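TRNA(Phe) 7-((3-amino-3-carboxypropyl)-4-demethylwyosine(37)-N(4))-methyltransferase 1 (Pyrococcus horikoshii, PDB 2IT2) probably uses S-adenosyl-L-methionine to methylate the N-4 position of a wyosine precursor at position 37 of tRNA(Phe), a step in wyosine-derivative biosynthesis. Local coordinates at residues E12-E17 with N47-S52; K77-V82 with R183-L188. One frame throughout, in Å; residues are numbered along the deposited sequence.

Contact 1 (E12-E17 with N47-S52)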
ATOM      1  N   GLU B  12      -8.365  17.046  22.134  1.00 20.52           N
ATOM      2  CA  GLU B  12      -9.743  17.074  22.622  1.00 22.68           C
ATOM      3  C   GLU B  12     -10.696  17.618  21.566  1.00 21.33           C
ATOM      4  O   GLU B  12     -11.787  17.079  21.339  1.00 20.27           O
ATOM      5  CB  GLU B  12      -9.838  17.942  23.871  1.00 26.39           C
ATOM      6  CG  GLU B  12     -11.230  17.989  24.481  1.00 31.71           C
ATOM      7  CD  GLU B  12     -11.319  18.917  25.677  1.00 34.63           C
ATOM      8  OE1 GLU B  12     -10.465  18.800  26.579  1.00 37.22           O
ATOM      9  OE2 GLU B  12     -12.251  19.753  25.717  1.00 37.11           O
ATOM     10  N   ARG B  13     -10.264  18.700  20.933  1.00 20.95           N
ATOM     11  CA  ARG B  13     -11.027  19.376  19.897  1.00 20.86           C
ATOM     12  C   ARG B  13     -11.180  18.472  18.689  1.00 19.03           C
ATOM     13  O   ARG B  13     -12.287  18.276  18.184  1.00 19.68           O
ATOM     14  CB  ARG B  13     -10.308  20.660  19.482  1.00 23.90           C
ATOM     15  CG  ARG B  13     -11.054  21.507  18.472  1.00 27.11           C
ATOM     16  CD  ARG B  13     -11.898  22.548  19.180  1.00 31.13           C
ATOM     17  NE  ARG B  13     -12.379  23.579  18.266  1.00 36.12           N
ATOM     18  CZ  ARG B  13     -13.002  24.686  18.651  1.00 37.51           C
ATOM     19  NH1 ARG B  13     -13.229  24.911  19.941  1.00 39.91           N
ATOM     20  NH2 ARG B  13     -13.381  25.582  17.750  1.00 38.81           N
ATOM     21  N   ALA B  14     -10.064  17.930  18.220  1.00 17.22           N
ATOM     22  CA  ALA B  14     -10.089  17.052  17.064  1.00 16.17           C
ATOM     23  C   ALA B  14     -11.020  15.866  17.304  1.00 17.19           C
ATOM     24  O   ALA B  14     -11.802  15.504  16.424  1.00 16.01           O
ATOM     25  CB  ALA B  14      -8.691  16.565  16.749  1.00 17.16           C
ATOM     26  N   LYS B  15     -10.954  15.245  18.478  1.00 15.53           N
ATOM     27  CA  LYS B  15     -11.837  14.106  18.726  1.00 15.15           C
ATOM     28  C   LYS B  15     -13.316  14.494  18.711  1.00 16.25           C
ATOM     29  O   LYS B  15     -14.155  13.767  18.171  1.00 15.17           O
ATOM     30  CB  LYS B  15     -11.503  13.420  20.059  1.00 14.62           C
ATOM     31  CG  LYS B  15     -12.424  12.232  20.377  1.00 16.91           C
ATOM     32  CD  LYS B  15     -11.788  11.224  21.316  1.00 16.04           C
ATOM     33  CE  LYS B  15     -12.692  10.012  21.501  1.00 16.29           C
ATOM     34  NZ  LYS B  15     -12.016   8.892  22.224  1.00 16.14           N
ATOM     35  N   LYS B  16     -13.644  15.634  19.309  1.00 16.69           N
ATOM     36  CA  LYS B  16     -15.031  16.084  19.344  1.00 18.71           C
ATOM     37  C   LYS B  16     -15.570  16.273  17.933  1.00 18.41           C
ATOM     38  O   LYS B  16     -16.700  15.883  17.621  1.00 19.23           O
ATOM     39  CB  LYS B  16     -15.143  17.396  20.124  1.00 19.54           C
ATOM     40  CG  LYS B  16     -15.257  17.220  21.628  1.00 23.92           C
ATOM     41  CD  LYS B  16     -15.533  18.555  22.311  1.00 28.06           C
ATOM     42  CE  LYS B  16     -15.276  18.500  23.808  1.00 29.86           C
ATOM     43  NZ  LYS B  16     -14.947  19.853  24.340  1.00 31.26           N
ATOM     44  N   GLU B  17     -14.752  16.861  17.070  1.00 18.08           N
ATOM     45  CA  GLU B  17     -15.159  17.099  15.688  1.00 19.01           C
ATOM     46  C   GLU B  17     -15.339  15.782  14.935  1.00 19.84           C
ATOM     47  O   GLU B  17     -16.280  15.629  14.148  1.00 20.03           O
ATOM     48  CB  GLU B  17     -14.127  17.987  14.972  1.00 20.29           C
ATOM     49  CG  GLU B  17     -13.876  19.331  15.664  1.00 24.56           C
ATOM     50  CD  GLU B  17     -12.920  20.236  14.898  1.00 27.87           C
ATOM     51  OE1 GLU B  17     -12.026  19.720  14.191  1.00 30.99           O
ATOM     52  OE2 GLU B  17     -13.048  21.472  15.021  1.00 30.02           O
ATOM     53  N   ASN B  47      -7.611   7.823  24.226  1.00 18.32           N
ATOM     54  CA  ASN B  47      -6.591   8.433  23.380  1.00 17.44           C
ATOM     55  C   ASN B  47      -6.674   8.280  21.863  1.00 15.97           C
ATOM     56  O   ASN B  47      -5.693   8.561  21.169  1.00 15.39           O
ATOM     57  CB  ASN B  47      -5.214   7.975  23.844  1.00 20.73           C
ATOM     58  CG  ASN B  47      -4.973   8.285  25.298  1.00 23.71           C
ATOM     59  OD1 ASN B  47      -5.445   9.301  25.802  1.00 26.51           O
ATOM     60  ND2 ASN B  47      -4.233   7.420  25.980  1.00 28.91           N
ATOM     61  N   TYR B  48      -7.838   7.890  21.351  1.00 14.58           N
ATOM     62  CA  TYR B  48      -8.012   7.703  19.905  1.00 13.78           C
ATOM     63  C   TYR B  48      -9.387   8.170  19.434  1.00 14.38           C
ATOM     64  O   TYR B  48     -10.297   8.336  20.229  1.00 15.41           O
ATOM     65  CB  TYR B  48      -7.908   6.217  19.548  1.00 15.89           C
ATOM     66  CG  TYR B  48      -6.639   5.546  20.009  1.00 14.96           C
ATOM     67  CD1 TYR B  48      -5.443   5.738  19.326  1.00 15.81           C
ATOM     68  CD2 TYR B  48      -6.633   4.731  21.143  1.00 16.52           C
ATOM     69  CE1 TYR B  48      -4.267   5.149  19.751  1.00 14.91           C
ATOM     70  CE2 TYR B  48      -5.456   4.129  21.584  1.00 16.54           C
ATOM     71  CZ  TYR B  48      -4.269   4.351  20.885  1.00 16.14           C
ATOM     72  OH  TYR B  48      -3.067   3.867  21.358  1.00 16.37           O
ATOM     73  N   PHE B  49      -9.510   8.384  18.126  1.00 13.97           N
ATOM     74  CA  PHE B  49     -10.787   8.735  17.489  1.00 12.79           C
ATOM     75  C   PHE B  49     -10.680   8.280  16.040  1.00 13.36           C
ATOM     76  O   PHE B  49      -9.580   8.102  15.526  1.00 14.91           O
ATOM     77  CB  PHE B  49     -11.128  10.240  17.578  1.00 14.82           C
ATOM     78  CG  PHE B  49     -10.135  11.155  16.908  1.00 14.17           C
ATOM     79  CD1 PHE B  49     -10.187  11.383  15.532  1.00 15.85           C
ATOM     80  CD2 PHE B  49      -9.168  11.837  17.660  1.00 15.08           C
ATOM     81  CE1 PHE B  49      -9.295  12.267  14.913  1.00 15.99           C
ATOM     82  CE2 PHE B  49      -8.270  12.725  17.047  1.00 15.57           C
ATOM     83  CZ  PHE B  49      -8.334  12.942  15.671  1.00 16.18           C
ATOM     84  N   THR B  50     -11.812   8.066  15.380  1.00 14.01           N
ATOM     85  CA  THR B  50     -11.767   7.619  13.992  1.00 14.91           C
ATOM     86  C   THR B  50     -12.204   8.691  13.011  1.00 14.93           C
ATOM     87  O   THR B  50     -13.009   9.567  13.337  1.00 16.09           O
ATOM     88  CB  THR B  50     -12.644   6.366  13.754  1.00 15.43           C
ATOM     89  OG1 THR B  50     -14.021   6.691  13.980  1.00 16.58           O
ATOM     90  CG2 THR B  50     -12.232   5.227  14.681  1.00 17.83           C
ATOM     91  N   THR B  51     -11.634   8.633  11.814  1.00 17.68           N
ATOM     92  CA  THR B  51     -11.989   9.563  10.752  1.00 19.34           C
ATOM     93  C   THR B  51     -12.400   8.650   9.592  1.00 21.77           C
ATOM     94  O   THR B  51     -12.453   7.441   9.766  1.00 23.17           O
ATOM     95  CB  THR B  51     -10.791  10.489  10.372  1.00 21.74           C
ATOM     96  OG1 THR B  51      -9.703   9.699   9.889  1.00 22.49           O
ATOM     97  CG2 THR B  51     -10.319  11.291  11.593  1.00 22.22           C
ATOM     98  N   SER B  52     -12.708   9.205   8.426  1.00 25.06           N
ATOM     99  CA  SER B  52     -13.143   8.380   7.289  1.00 27.62           C
ATOM    100  C   SER B  52     -12.470   6.999   7.153  1.00 26.09           C
ATOM    101  O   SER B  52     -11.249   6.917   7.072  1.00 28.05           O
ATOM    102  CB  SER B  52     -12.952   9.167   5.990  1.00 28.65           C
ATOM    103  OG  SER B  52     -11.620   9.623   5.861  1.00 33.86           O
TER
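K15 and F49 pass alongside each other in opposite directions, the lysine reaching toward the strand while the aromatic ring leans back on the helix. The apolar part of the contact centres on that ring. A14, one residue before K15, touches the rim of the F49 ring, CB lying 3.8 Å from F49 CZ, and a side chain this small lets helix and ring come close. K15 CA sits over a ring face, 4.1 Å from the F49 centroid, an off-centre CH-pi contact. Phenylalanine suits the position because its flat ring gives the helix backbone at A14 and K15 a face to rest on. Farther out along the lysine, K15 CG packs 3.7 Å from F49 CB. Helix 11-27 thus lies against strand 48-63 of the antiparallel sheet, the local axes 8.2 Å apart at an angle of 44°, and F11 and A18 of the same helix also meet the ring. The polar part is a single bond across the contact: K15 NZ donates to Y48 O at 2.7 Å, almost in line with the carbonyl (C=O...N angle 171°). The lysine reaches this far because its chain runs out straight, CG anti to the backbone N (chi1 179°), its apolar methylenes running past F49. The ammonium also donates to N43 O, tying helix 36-43 in. A leucine in its place would probably leave Y48 O and N43 O without this shared donor.

Contact 2 (K77-V82 with R183-L188)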
ATOM      1  N   LYS B  77     -19.783  -2.323  -7.367  1.00 19.28           N
ATOM      2  CA  LYS B  77     -18.983  -2.054  -6.171  1.00 19.64           C
ATOM      3  C   LYS B  77     -19.635  -2.752  -4.983  1.00 19.35           C
ATOM      4  O   LYS B  77     -20.791  -2.491  -4.655  1.00 22.80           O
ATOM      5  CB  LYS B  77     -18.887  -0.537  -5.934  1.00 21.63           C
ATOM      6  CG  LYS B  77     -17.968  -0.107  -4.786  1.00 26.10           C
ATOM      7  CD  LYS B  77     -17.683   1.401  -4.821  1.00 28.79           C
ATOM      8  CE  LYS B  77     -18.948   2.239  -4.711  1.00 31.08           C
ATOM      9  NZ  LYS B  77     -18.655   3.700  -4.818  1.00 34.32           N
ATOM     10  N   TRP B  78     -18.893  -3.644  -4.338  1.00 17.63           N
ATOM     11  CA  TRP B  78     -19.404  -4.395  -3.204  1.00 19.13           C
ATOM     12  C   TRP B  78     -18.409  -4.396  -2.046  1.00 20.21           C
ATOM     13  O   TRP B  78     -17.203  -4.498  -2.220  1.00 20.16           O
ATOM     14  CB  TRP B  78     -19.646  -5.834  -3.659  1.00 19.42           C
ATOM     15  CG  TRP B  78     -20.429  -5.853  -4.913  1.00 20.50           C
ATOM     16  CD1 TRP B  78     -21.834  -5.797  -5.031  1.00 22.25           C
ATOM     17  CD2 TRP B  78     -19.906  -6.038  -6.249  1.00 21.25           C
ATOM     18  NE1 TRP B  78     -22.252  -5.931  -6.316  1.00 22.78           N
ATOM     19  CE2 TRP B  78     -21.019  -6.097  -7.125  1.00 21.93           C
ATOM     20  CE3 TRP B  78     -18.622  -6.165  -6.766  1.00 20.54           C
ATOM     21  CZ2 TRP B  78     -20.821  -6.274  -8.483  1.00 22.59           C
ATOM     22  CZ3 TRP B  78     -18.423  -6.342  -8.126  1.00 21.61           C
ATOM     23  CH2 TRP B  78     -19.533  -6.403  -8.987  1.00 21.29           C
ATOM     24  N   HIS B  79     -18.954  -4.228  -0.827  1.00 22.15           N
ATOM     25  CA  HIS B  79     -18.070  -4.492   0.296  1.00 23.61           C
ATOM     26  C   HIS B  79     -18.482  -5.766   1.029  1.00 23.71           C
ATOM     27  O   HIS B  79     -18.279  -5.918   2.227  1.00 21.93           O
ATOM     28  CB  HIS B  79     -18.140  -3.297   1.248  1.00 27.62           C
ATOM     29  CG  HIS B  79     -19.511  -3.226   1.867  1.00 30.33           C
ATOM     30  ND1 HIS B  79     -19.948  -4.094   2.813  1.00 33.18           N
ATOM     31  CD2 HIS B  79     -20.530  -2.302   1.610  1.00 32.65           C
ATOM     32  CE1 HIS B  79     -21.199  -3.699   3.118  1.00 33.08           C
ATOM     33  NE2 HIS B  79     -21.574  -2.629   2.413  1.00 34.13           N
ATOM     34  N   ARG B  80     -19.059  -6.666   0.211  1.00 23.59           N
ATOM     35  CA  ARG B  80     -19.359  -8.017   0.655  1.00 24.04           C
ATOM     36  C   ARG B  80     -18.759  -9.049  -0.295  1.00 22.99           C
ATOM     37  O   ARG B  80     -18.377  -8.750  -1.418  1.00 21.23           O
ATOM     38  CB  ARG B  80     -20.879  -8.176   0.705  1.00 26.31           C
ATOM     39  CG  ARG B  80     -21.483  -7.605   1.988  1.00 27.71           C
ATOM     40  CD  ARG B  80     -22.962  -7.977   2.143  1.00 31.14           C
ATOM     41  NE  ARG B  80     -23.543  -7.303   3.308  1.00 32.01           N
ATOM     42  CZ  ARG B  80     -24.178  -6.136   3.094  1.00 32.92           C
ATOM     43  NH1 ARG B  80     -24.265  -5.641   1.870  1.00 31.87           N
ATOM     44  NH2 ARG B  80     -24.727  -5.483   4.123  1.00 33.03           N
ATOM     45  N   GLU B  81     -18.811 -10.337   0.019  1.00 22.78           N
ATOM     46  CA  GLU B  81     -18.460 -11.351  -0.966  1.00 23.31           C
ATOM     47  C   GLU B  81     -19.520 -11.299  -2.062  1.00 23.26           C
ATOM     48  O   GLU B  81     -20.672 -10.944  -1.807  1.00 24.22           O
ATOM     49  CB  GLU B  81     -18.439 -12.731  -0.325  1.00 26.02           C
ATOM     50  CG  GLU B  81     -17.481 -12.832   0.835  1.00 27.63           C
ATOM     51  CD  GLU B  81     -17.520 -14.185   1.496  1.00 30.10           C
ATOM     52  OE1 GLU B  81     -17.050 -15.166   0.881  1.00 30.22           O
ATOM     53  OE2 GLU B  81     -18.031 -14.260   2.633  1.00 31.81           O
ATOM     54  N   VAL B  82     -19.134 -11.665  -3.278  1.00 22.70           N
ATOM     55  CA  VAL B  82     -20.050 -11.604  -4.407  1.00 23.43           C
ATOM     56  C   VAL B  82     -20.325 -12.937  -5.092  1.00 24.25           C
ATOM     57  O   VAL B  82     -19.654 -13.940  -4.859  1.00 23.86           O
ATOM     58  CB  VAL B  82     -19.526 -10.607  -5.475  1.00 22.54           C
ATOM     59  CG1 VAL B  82     -19.355  -9.220  -4.867  1.00 23.24           C
ATOM     60  CG2 VAL B  82     -18.197 -11.107  -6.039  1.00 20.44           C
ATOM     61  N   ARG B 183     -11.045 -12.965   4.558  1.00 17.12           N
ATOM     62  CA  ARG B 183      -9.884 -12.686   5.409  1.00 17.81           C
ATOM     63  C   ARG B 183      -9.949 -11.267   5.975  1.00 18.82           C
ATOM     64  O   ARG B 183      -9.633 -11.048   7.141  1.00 19.73           O
ATOM     65  CB  ARG B 183      -8.585 -12.870   4.619  1.00 22.07           C
ATOM     66  CG  ARG B 183      -8.280 -14.309   4.266  1.00 24.76           C
ATOM     67  CD  ARG B 183      -7.029 -14.407   3.404  1.00 27.80           C
ATOM     68  NE  ARG B 183      -5.852 -13.854   4.072  1.00 31.65           N
ATOM     69  CZ  ARG B 183      -4.648 -13.767   3.515  1.00 34.06           C
ATOM     70  NH1 ARG B 183      -4.454 -14.201   2.276  1.00 36.00           N
ATOM     71  NH2 ARG B 183      -3.635 -13.247   4.197  1.00 35.78           N
ATOM     72  N   PHE B 184     -10.364 -10.305   5.157  1.00 18.76           N
ATOM     73  CA  PHE B 184     -10.477  -8.928   5.630  1.00 18.30           C
ATOM     74  C   PHE B 184     -11.470  -8.855   6.784  1.00 19.08           C
ATOM     75  O   PHE B 184     -11.204  -8.224   7.812  1.00 18.77           O
ATOM     76  CB  PHE B 184     -10.978  -8.003   4.516  1.00 18.56           C
ATOM     77  CG  PHE B 184     -10.037  -7.867   3.353  1.00 19.50           C
ATOM     78  CD1 PHE B 184      -8.659  -7.889   3.535  1.00 20.66           C
ATOM     79  CD2 PHE B 184     -10.537  -7.665   2.067  1.00 19.80           C
ATOM     80  CE1 PHE B 184      -7.790  -7.700   2.455  1.00 20.63           C
ATOM     81  CE2 PHE B 184      -9.675  -7.476   0.987  1.00 19.24           C
ATOM     82  CZ  PHE B 184      -8.307  -7.497   1.182  1.00 21.78           C
ATOM     83  N   LYS B 185     -12.620  -9.501   6.613  1.00 18.32           N
ATOM     84  CA  LYS B 185     -13.656  -9.478   7.643  1.00 19.56           C
ATOM     85  C   LYS B 185     -13.197 -10.140   8.933  1.00 19.70           C
ATOM     86  O   LYS B 185     -13.551  -9.695  10.025  1.00 19.59           O
ATOM     87  CB  LYS B 185     -14.925 -10.171   7.150  1.00 21.27           C
ATOM     88  CG  LYS B 185     -15.494  -9.616   5.857  1.00 25.33           C
ATOM     89  CD  LYS B 185     -15.718  -8.119   5.926  1.00 26.89           C
ATOM     90  CE  LYS B 185     -16.412  -7.614   4.677  1.00 29.43           C
ATOM     91  NZ  LYS B 185     -16.658  -6.147   4.723  1.00 28.24           N
ATOM     92  N   GLU B 186     -12.418 -11.207   8.795  1.00 20.44           N
ATOM     93  CA  GLU B 186     -11.893 -11.931   9.950  1.00 20.39           C
ATOM     94  C   GLU B 186     -10.913 -11.054  10.713  1.00 20.14           C
ATOM     95  O   GLU B 186     -10.947 -11.007  11.941  1.00 19.46           O
ATOM     96  CB  GLU B 186     -11.162 -13.196   9.508  1.00 22.47           C
ATOM     97  CG  GLU B 186     -12.030 -14.254   8.886  1.00 28.21           C
ATOM     98  CD  GLU B 186     -11.215 -15.195   8.026  1.00 30.07           C
ATOM     99  OE1 GLU B 186     -10.096 -15.559   8.445  1.00 34.10           O
ATOM    100  OE2 GLU B 186     -11.688 -15.580   6.936  1.00 33.54           O
ATOM    101  N   LYS B 187     -10.034 -10.373   9.981  1.00 17.58           N
ATOM    102  CA  LYS B 187      -9.043  -9.492  10.589  1.00 16.78           C
ATOM    103  C   LYS B 187      -9.693  -8.299  11.293  1.00 16.80           C
ATOM    104  O   LYS B 187      -9.216  -7.852  12.338  1.00 16.85           O
ATOM    105  CB  LYS B 187      -8.050  -9.006   9.526  1.00 17.99           C
ATOM    106  CG  LYS B 187      -7.149 -10.115   9.006  1.00 20.03           C
ATOM    107  CD  LYS B 187      -6.153  -9.605   7.986  1.00 22.85           C
ATOM    108  CE  LYS B 187      -5.204 -10.725   7.586  1.00 23.94           C
ATOM    109  NZ  LYS B 187      -4.217 -10.240   6.593  1.00 24.71           N
ATOM    110  N   LEU B 188     -10.776  -7.773  10.733  1.00 16.99           N
ATOM    111  CA  LEU B 188     -11.438  -6.644  11.374  1.00 16.92           C
ATOM    112  C   LEU B 188     -12.050  -7.079  12.703  1.00 16.78           C
ATOM    113  O   LEU B 188     -11.977  -6.352  13.694  1.00 17.36           O
ATOM    114  CB  LEU B 188     -12.512  -6.052  10.451  1.00 16.78           C
ATOM    115  CG  LEU B 188     -11.993  -5.287   9.221  1.00 18.20           C
ATOM    116  CD1 LEU B 188     -13.119  -5.102   8.209  1.00 17.97           C
ATOM    117  CD2 LEU B 188     -11.417  -3.941   9.654  1.00 17.18           C
TER
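The chain leaves strand 73-78 at W78 and runs on as loop from H79 past a turn of helix 167-194, with the backbone carbonyl of H79 as the acceptor and only 72 Å² buried between the two segments. This is a loop-to-helix contact at the surface of the TYW3 fold: the loop that follows a strand of the antiparallel sheet is tied to the long C-terminal helix by the side chain of K185. The bond from K185 NZ to H79 O is 3.0 Å long, and the donor approaches off the line of the C=O (157°), tilted 20° from the carbonyl plane. K185 CB points at the loop. CG lies anti to the carbonyl carbon (chi1 -56°); the chain then bends once, at chi2, and runs straight to the ammonium. The same nitrogen pairs with the D34 carboxylate in a salt bridge and donates to S55 O on strand 48-63. Lysine suits the place because a long, flexible chain ending in a charged donor of several N-H bonds can serve H79 O, S55 O and D34 together. The carboxylate probably offsets the lysine's charge here. On the helix, F184 and L188 turn to P106 of strand 98-112, apolar side chains fitting a buried place, while K185 faces the loop. Behind the ammonium, K185 CE comes within 3.5 Å of H79 O.

Overall arrangement
Contact 1 comes first along the chain and closes before contact 2 opens. Their centres are 26 Å apart, on opposite sides of the chain's centre, and their nearest atoms stay about 10 Å from each other. What they share is the antiparallel sheet: strand 48-63, which takes helix 11-27 in contact 1, is the neighbour of strand 73-78, whose trailing loop enters contact 2. Contact 2 spans far more sequence, bringing in the C-terminal helix 167-194 over a separation of 101 residues. Helices from near both ends of the chain are therefore fastened to one sheet and to the loop that leaves it, all within the TYW3 methyltransferase region.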